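Local coordinates for phosphoglycerol transferase GacH (Streptococcus pyogenes MGAS5005, PDB 6DGM), which probably transfers glycerol phosphate onto streptococcal rhamnose polysaccharide, and binds sn-glycerol-1-phosphate beside manganese in a sulfatase-family domain of the alkaline phosphatase clan, at residues Lys325-Tyr329 against Thr377-Ile381. Sequence-based numbering, arbitrary orientation.
Sequences KVSPY and TFFKI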
loop_
_atom_site.group_PDB
_atom_site.type_symbol
_atom_site.label_atom_id
_atom_site.label_comp_id
_atom_site.label_asym_id
_atom_site.label_seq_id
_atom_site.Cartn_x
_atom_site.Cartn_y
_atom_site.Cartn_z
ATOM N N LYS A 325 15.349 -11.381 -5.491
ATOM C CA LYS A 325 16.595 -10.654 -5.348
ATOM C C LYS A 325 16.354 -9.148 -5.336
ATOM O O LYS A 325 15.464 -8.629 -6.018
ATOM C CB LYS A 325 17.530 -11.035 -6.490
ATOM C CG LYS A 325 17.971 -12.486 -6.446
ATOM C CD LYS A 325 18.741 -12.852 -7.711
ATOM C CE LYS A 325 18.944 -14.365 -7.838
ATOM N NZ LYS A 325 19.788 -14.896 -6.747
ATOM N N VAL A 326 17.193 -8.444 -4.572
ATOM C CA VAL A 326 17.007 -7.022 -4.309
ATOM C C VAL A 326 18.060 -6.190 -5.023
ATOM O O VAL A 326 19.167 -6.657 -5.321
ATOM C CB VAL A 326 16.995 -6.699 -2.794
ATOM C CG1 VAL A 326 15.829 -7.381 -2.113
ATOM C CG2 VAL A 326 18.316 -7.091 -2.135
ATOM N N SER A 327 17.707 -4.944 -5.289
ATOM C CA SER A 327 18.684 -3.910 -5.584
ATOM C C SER A 327 19.266 -3.376 -4.279
ATOM O O SER A 327 18.714 -3.608 -3.193
ATOM C CB SER A 327 17.993 -2.748 -6.289
ATOM O OG SER A 327 16.950 -2.250 -5.450
ATOM N N PRO A 328 20.372 -2.645 -4.350
ATOM C CA PRO A 328 20.867 -1.961 -3.144
ATOM C C PRO A 328 19.804 -1.107 -2.475
ATOM O O PRO A 328 19.677 -1.128 -1.243
ATOM C CB PRO A 328 22.035 -1.131 -3.688
ATOM C CG PRO A 328 22.558 -1.961 -4.881
ATOM C CD PRO A 328 21.283 -2.484 -5.504
ATOM N N TYR A 329 19.020 -0.364 -3.263
ATOM C CA TYR A 329 17.894 0.396 -2.719
ATOM C C TYR A 329 16.962 -0.494 -1.896
ATOM O O TYR A 329 16.627 -0.166 -0.760
ATOM C CB TYR A 329 17.134 1.060 -3.876
ATOM C CG TYR A 329 15.958 1.956 -3.492
ATOM C CD1 TYR A 329 16.103 2.969 -2.551
ATOM C CD2 TYR A 329 14.718 1.818 -4.112
ATOM C CE1 TYR A 329 15.033 3.795 -2.215
ATOM C CE2 TYR A 329 13.642 2.648 -3.793
ATOM C CZ TYR A 329 13.810 3.628 -2.848
ATOM O OH TYR A 329 12.758 4.460 -2.536
ATOM N N THR A 377 24.389 1.282 -10.263
ATOM C CA THR A 377 23.748 0.024 -9.885
ATOM C C THR A 377 22.889 0.139 -8.631
ATOM O O THR A 377 22.327 -0.869 -8.189
ATOM C CB THR A 377 24.806 -1.078 -9.717
ATOM O OG1 THR A 377 25.677 -0.757 -8.626
ATOM C CG2 THR A 377 25.639 -1.230 -10.997
ATOM N N PHE A 378 22.734 1.338 -8.068
ATOM C CA PHE A 378 22.046 1.440 -6.787
ATOM C C PHE A 378 20.598 0.974 -6.885
ATOM O O PHE A 378 20.060 0.376 -5.941
ATOM C CB PHE A 378 22.075 2.867 -6.260
ATOM C CG PHE A 378 21.507 2.998 -4.870
ATOM C CD1 PHE A 378 22.232 2.568 -3.771
ATOM C CD2 PHE A 378 20.251 3.548 -4.665
ATOM C CE1 PHE A 378 21.719 2.693 -2.488
ATOM C CE2 PHE A 378 19.741 3.677 -3.396
ATOM C CZ PHE A 378 20.474 3.243 -2.306
ATOM N N PHE A 379 19.930 1.283 -7.988
ATOM C CA PHE A 379 18.534 0.901 -8.159
ATOM C C PHE A 379 18.370 -0.335 -9.027
ATOM O O PHE A 379 17.230 -0.737 -9.314
ATOM C CB PHE A 379 17.726 2.063 -8.736
ATOM C CG PHE A 379 17.632 3.249 -7.810
ATOM C CD1 PHE A 379 16.732 3.248 -6.750
ATOM C CD2 PHE A 379 18.433 4.365 -7.996
ATOM C CE1 PHE A 379 16.627 4.334 -5.906
ATOM C CE2 PHE A 379 18.342 5.467 -7.141
ATOM C CZ PHE A 379 17.453 5.450 -6.099
ATOM N N LYS A 380 19.467 -0.938 -9.463
ATOM C CA LYS A 380 19.403 -2.124 -10.307
ATOM C C LYS A 380 19.487 -3.382 -9.451
ATOM O O LYS A 380 20.067 -3.384 -8.363
ATOM C CB LYS A 380 20.530 -2.101 -11.344
ATOM C CG LYS A 380 20.399 -0.953 -12.337
ATOM C CD LYS A 380 21.517 -0.921 -13.356
ATOM C CE LYS A 380 21.311 0.218 -14.354
ATOM N NZ LYS A 380 22.442 0.306 -15.328
ATOM N N ILE A 381 18.883 -4.455 -9.945
ATOM C CA ILE A 381 18.839 -5.693 -9.174
ATOM C C ILE A 381 20.218 -6.331 -9.155
ATOM O O ILE A 381 20.676 -6.832 -10.169
ATOM C CB ILE A 381 17.784 -6.665 -9.700
ATOM C CG1 ILE A 381 16.403 -6.009 -9.703
ATOM C CG2 ILE A 381 17.778 -7.945 -8.865
ATOM C CD1 ILE A 381 15.711 -5.993 -8.382
HETATM O O HOH W 1 15.624 -0.478 -7.067
#
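Tyr329, in the first turn of helix 328-339, packs against Phe378 and Phe379 of the C-terminal tail, which bends there in a type I beta turn closed by Lys380 N bonding to Thr377 O. The tyrosine's backbone donates first: its N-H points at Phe378 O, with N and O 3.0 Å apart and an angle of 156° at the hydrogen. Farther out, Tyr329 CB lies 3.7 Å from Phe378 CE2 and also touches Phe379 CD1. With CG anti to the backbone N (chi1 -177°), the ring is carried toward the two phenylalanines, which approach from the same side, Phe378 CE2 obliquely. CG meets Phe379 CE1 at 3.5 Å, CD1 reaches both this atom and Phe378 CE2, and CD2 stays with the Phe379 edge. That edge points at one face of the tyrosine in a T-shaped stack, centroids 4.9 Å apart and planes at 61°. Contact with Phe379 thins out along CE1 and CE2, and the hydroxyl at the tip leaves the tail to bond Thr98 O. Phe378 in turn lays one ring face beneath Tyr329 N, while its CD1 packs against Pro328 CB.

Ser327 is the N-cap of the helix, its OG accepting from Tyr330 N. The same OG lies 2.7 Å from a water that donates to Phe379 O, and Ser327 CA makes a CA-H...O contact with Lys380 O. At the last modelled residue, Ile381 CD1 lies against Lys325 O at 3.5 Å.

The tail thus joins the helix start through one direct hydrogen bond, one water bridge and an apolar interface of aromatic rings, Pro328 and Ile381. Pro328 N has no hydrogen to offer, and Phe378 O accepts from Tyr329 N instead; a first-turn N-H that lacks an intrahelical acceptor is satisfied by the tail.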